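Local coordinates for protein pyrrolidone-carboxylate peptidase (Deinococcus radiodurans, PDB 5Z40) that probably removes N-terminal pyroglutamyl (5-oxoproline) groups from peptides, acting as a cysteine exopeptidase of the C15 family that assembles as a homotetramer, at residues T3-G8 / A52-L57; V83-M88 / V143-L148. All blocks are in the same frame, centred on the assembly; numbering follows the deposited sequence.

Overall arrangement
Both contacts dock a helix on the mixed beta-sheet of the chain, and their centres lie about 15 Å apart. Contact 1 comes first along the chain and closes before contact 2 begins: it joins strand 3-9 to helix 47-61, whereas contact 2 joins the broken strand 78-88 to helix 143-157. The two helices are neighbours, for Leu54 CD2 of contact 1 packs 3.6 Å from the backbone O of Val147 in contact 2. Cys144, the probable nucleophile, lies in the first turn of helix 143-157, with His169 and Glu81 its likely triad partners. The apolar layer of contact 1 adjoins the helix that carries this cysteine, and contact 2 ties that helix to the strand bearing Glu81.

Contact 1 (T3-G8 / A52-L57); sequences TLLLTG and AALTRL
Leu5 and Thr7 of strand 3-9 pack against Leu54 and Leu57 of helix 47-61 in a wholly apolar helix-on-sheet contact. The strand pairs in parallel with strands 37-43 and 65-71, and the helix is the connection of a beta-alpha-beta crossover from the first to the second of these, passing over strand 3-9 between them. Strand and helix run nearly antiparallel, at 167°, with their axes 11.0 Å apart; only side chains span this spacing.

Leu5 makes the largest share of the contact. Its CG stands anti to the backbone N (chi1 174°), which extends the isobutyl group from the sheet so that both methyls meet Leu57 and one of them Leu54 as well. CD2 reaches the helix where Leu57 CB lies 4.0 Å away, and it also meets the CD1 methyl of Leu54 at 4.1 Å. The other branch, CD1, comes to 4.2 Å from Leu57 CD2, the two side chains crossing at about a right angle. Leu54 approaches differently: its CA-CB bond does not aim at the strand, and an extended chi1 of -176° brings CD1 round to Leu5. Thr7 contributes its methyl rather than its hydroxyl, CG2 lying 4.4 Å from Leu54 CD1 and equally far from Leu57 CD1, a looser fit at the end of the patch nearer Cys144.

Leu54 also touches Val147 and Ala151 of helix 143-157, and Leu57 touches Ala41 of the adjoining strand, while Leu4 and Leu6 meet helix 192-209. The strand therefore has helices on both faces of the sheet. Since these branched side chains meet through methyl and methylene groups alone, the helix is held here by dispersion and the exclusion of water, forces that depend on shape and impose little directional constraint.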
# COMPACT_ATOMS: atom_id res chain seq x y z
N THR A 3 -24.45 -3.41 -31.54
CA THR A 3 -23.46 -2.41 -31.18
C THR A 3 -23.06 -2.55 -29.72
O THR A 3 -23.93 -2.60 -28.85
CB THR A 3 -24.00 -0.99 -31.42
OG1 THR A 3 -24.24 -0.80 -32.81
CG2 THR A 3 -23.00 0.05 -30.91
N LEU A 4 -21.77 -2.61 -29.45
CA LEU A 4 -21.26 -2.47 -28.10
C LEU A 4 -20.87 -1.02 -27.90
O LEU A 4 -19.99 -0.51 -28.61
CB LEU A 4 -20.08 -3.40 -27.84
CG LEU A 4 -19.60 -3.30 -26.38
CD1 LEU A 4 -19.28 -4.72 -25.89
CD2 LEU A 4 -18.38 -2.40 -26.21
N LEU A 5 -21.52 -0.34 -26.95
CA LEU A 5 -21.15 1.03 -26.64
C LEU A 5 -19.97 1.00 -25.68
O LEU A 5 -20.04 0.37 -24.62
CB LEU A 5 -22.33 1.79 -26.04
CG LEU A 5 -22.05 3.22 -25.54
CD1 LEU A 5 -21.71 4.13 -26.72
CD2 LEU A 5 -23.25 3.79 -24.74
N LEU A 6 -18.88 1.66 -26.06
CA LEU A 6 -17.67 1.75 -25.28
C LEU A 6 -17.41 3.22 -24.96
O LEU A 6 -17.33 4.04 -25.87
CB LEU A 6 -16.49 1.14 -26.04
CG LEU A 6 -15.09 1.32 -25.43
CD1 LEU A 6 -15.04 0.51 -24.16
CD2 LEU A 6 -14.06 0.77 -26.40
N THR A 7 -17.32 3.54 -23.68
CA THR A 7 -17.04 4.92 -23.31
C THR A 7 -15.74 5.01 -22.53
O THR A 7 -15.31 4.06 -21.85
CB THR A 7 -18.18 5.53 -22.48
OG1 THR A 7 -18.30 4.82 -21.24
CG2 THR A 7 -19.49 5.46 -23.25
N GLY A 8 -15.09 6.16 -22.68
CA GLY A 8 -13.99 6.56 -21.83
C GLY A 8 -14.22 7.98 -21.36
O GLY A 8 -15.20 8.63 -21.74
N ALA A 52 -26.13 13.40 -19.36
CA ALA A 52 -26.83 13.85 -20.56
C ALA A 52 -26.25 13.20 -21.81
O ALA A 52 -26.99 12.72 -22.68
CB ALA A 52 -26.75 15.37 -20.66
N ALA A 53 -24.92 13.17 -21.92
CA ALA A 53 -24.29 12.59 -23.10
C ALA A 53 -24.50 11.08 -23.16
O ALA A 53 -24.67 10.52 -24.25
CB ALA A 53 -22.80 12.93 -23.13
N LEU A 54 -24.49 10.42 -21.99
CA LEU A 54 -24.66 8.97 -21.95
C LEU A 54 -26.11 8.58 -22.27
O LEU A 54 -26.35 7.59 -22.97
CB LEU A 54 -24.24 8.45 -20.59
CG LEU A 54 -24.25 6.95 -20.33
CD1 LEU A 54 -23.49 6.25 -21.47
CD2 LEU A 54 -23.57 6.64 -18.98
N THR A 55 -27.07 9.37 -21.79
CA THR A 55 -28.47 9.14 -22.13
C THR A 55 -28.68 9.22 -23.63
O THR A 55 -29.37 8.38 -24.23
CB THR A 55 -29.36 10.15 -21.43
OG1 THR A 55 -29.40 9.87 -20.03
CG2 THR A 55 -30.79 10.10 -21.98
N ARG A 56 -28.10 10.25 -24.26
CA ARG A 56 -28.21 10.37 -25.71
C ARG A 56 -27.58 9.17 -26.42
O ARG A 56 -28.16 8.63 -27.37
CB ARG A 56 -27.56 11.67 -26.18
CG ARG A 56 -27.44 11.74 -27.69
CD ARG A 56 -26.68 12.95 -28.17
NE ARG A 56 -27.35 14.20 -27.81
CZ ARG A 56 -26.90 15.41 -28.12
NH1 ARG A 56 -25.77 15.55 -28.81
NH2 ARG A 56 -27.58 16.49 -27.75
N LEU A 57 -26.40 8.75 -25.96
CA LEU A 57 -25.75 7.60 -26.57
C LEU A 57 -26.59 6.34 -26.41
O LEU A 57 -26.79 5.59 -27.36
CB LEU A 57 -24.37 7.39 -25.95
CG LEU A 57 -23.27 8.39 -26.29
CD1 LEU A 57 -22.18 8.30 -25.24
CD2 LEU A 57 -22.71 8.08 -27.66

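Contact 2 (V83-M88 / V143-L148); sequences VGVGVM and VCNFVL
Asn145, on the first turn of helix 143-157, grips the main chain of Val85 with both ends of its carboxamide. OD1 accepts the N-H of Val85 at 2.9 Å, and ND2 donates to Val85 O at 2.8 Å; both bonds are nearly straight (about 165°) and use lone pairs in the carbonyl planes. With CG anti to the backbone N (chi1 172°), the amide extends from the helix toward the strand. The helix passes strand 83-85 steeply, at 103°.

This paired grip and the packing at Gly84 form the tight part: Leu148 CD2 lies 3.6 Å from the glycine N, and OD1 of Asn145 sits 3.4 Å from its CA. A beta carbon on this glycine would run into Leu148 CG. The flanks are looser and bridged by water: one water donates to both Val83 O and Asn145 OD1, while a second, accepting from ND2, lies between it and Val87 O. Beyond it, Met88 SD makes an oblique Met-aromatic contact with Phe146, 3.7 Å from CD2. Val85 also packs on Leu114 of the second subunit.

A leucine in place of Asn145 would probably leave the N-H of Val85 without its mate, its carbonyl reliant on the weak bond from Val87 N, and both waters short of a partner, freeing the strand to shift at the inverse gamma turn centred on Gly86. Two paired bonds fix the amide's rotation, so the residue beside Cys144, the probable nucleophile, is locked by polar chemistry to the strand that carries Glu81.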
# COMPACT_ATOMS: atom_id res chain seq x y z
N VAL A 83 -20.83 -3.03 -8.61
CA VAL A 83 -22.03 -2.31 -8.17
C VAL A 83 -21.83 -0.81 -8.35
O VAL A 83 -20.75 -0.25 -8.07
CB VAL A 83 -22.36 -2.69 -6.70
CG1 VAL A 83 -21.20 -2.35 -5.81
CG2 VAL A 83 -23.66 -2.03 -6.24
N GLY A 84 -22.87 -0.16 -8.86
CA GLY A 84 -22.94 1.29 -8.90
C GLY A 84 -23.89 1.77 -7.82
O GLY A 84 -25.04 1.33 -7.75
N VAL A 85 -23.41 2.69 -6.99
CA VAL A 85 -24.14 3.17 -5.82
C VAL A 85 -24.79 4.52 -6.14
O VAL A 85 -24.16 5.39 -6.77
CB VAL A 85 -23.21 3.26 -4.60
CG1 VAL A 85 -23.96 3.84 -3.37
CG2 VAL A 85 -22.66 1.87 -4.28
N GLY A 86 -26.04 4.69 -5.73
CA GLY A 86 -26.74 5.91 -6.06
C GLY A 86 -26.36 7.13 -5.24
O GLY A 86 -27.25 7.86 -4.80
N VAL A 87 -25.06 7.37 -5.03
CA VAL A 87 -24.62 8.53 -4.26
C VAL A 87 -23.46 9.19 -4.97
O VAL A 87 -22.59 8.51 -5.53
CB VAL A 87 -24.21 8.13 -2.82
CG1 VAL A 87 -23.69 9.36 -2.07
CG2 VAL A 87 -25.39 7.47 -2.07
N MET A 88 -23.43 10.52 -4.95
CA MET A 88 -22.29 11.31 -5.40
C MET A 88 -21.57 11.87 -4.18
O MET A 88 -22.15 12.68 -3.44
CB MET A 88 -22.75 12.44 -6.32
CG MET A 88 -23.50 11.95 -7.55
SD MET A 88 -23.99 13.35 -8.60
CE MET A 88 -22.43 14.11 -8.70
N VAL A 143 -17.25 10.45 -10.68
CA VAL A 143 -18.04 10.46 -11.91
C VAL A 143 -18.10 9.07 -12.54
O VAL A 143 -19.09 8.74 -13.22
CB VAL A 143 -17.47 11.51 -12.87
CG1 VAL A 143 -18.33 11.61 -14.14
CG2 VAL A 143 -17.39 12.85 -12.16
N CYS A 144 -17.08 8.24 -12.33
CA CYS A 144 -17.10 6.89 -12.89
C CYS A 144 -18.26 6.08 -12.32
O CYS A 144 -19.03 5.46 -13.06
CB CYS A 144 -15.77 6.18 -12.64
SG CYS A 144 -14.42 6.80 -13.69
N ASN A 145 -18.39 6.05 -10.98
CA ASN A 145 -19.53 5.38 -10.37
C ASN A 145 -20.84 6.00 -10.84
O ASN A 145 -21.84 5.29 -11.04
CB ASN A 145 -19.43 5.44 -8.85
CG ASN A 145 -20.67 4.93 -8.16
OD1 ASN A 145 -20.82 3.72 -7.94
ND2 ASN A 145 -21.56 5.85 -7.80
N PHE A 146 -20.87 7.33 -10.97
CA PHE A 146 -22.09 8.01 -11.39
C PHE A 146 -22.60 7.47 -12.72
O PHE A 146 -23.80 7.19 -12.86
CB PHE A 146 -21.86 9.52 -11.47
CG PHE A 146 -22.99 10.26 -12.10
CD1 PHE A 146 -23.05 10.45 -13.49
CD2 PHE A 146 -24.01 10.77 -11.32
CE1 PHE A 146 -24.11 11.13 -14.07
CE2 PHE A 146 -25.08 11.46 -11.89
CZ PHE A 146 -25.13 11.64 -13.26
N VAL A 147 -21.72 7.34 -13.72
CA VAL A 147 -22.21 6.93 -15.04
C VAL A 147 -22.58 5.45 -15.03
O VAL A 147 -23.49 5.04 -15.77
CB VAL A 147 -21.20 7.25 -16.16
CG1 VAL A 147 -20.98 8.77 -16.28
CG2 VAL A 147 -19.86 6.52 -15.94
N LEU A 148 -21.95 4.65 -14.16
CA LEU A 148 -22.35 3.26 -14.01
C LEU A 148 -23.77 3.17 -13.46
O LEU A 148 -24.64 2.51 -14.04
CB LEU A 148 -21.37 2.50 -13.12
CG LEU A 148 -21.78 1.05 -12.78
CD1 LEU A 148 -21.81 0.22 -14.08
CD2 LEU A 148 -20.84 0.40 -11.76
O HOH W 1 -19.63 1.87 -6.62
O HOH W 2 -21.27 8.92 -8.01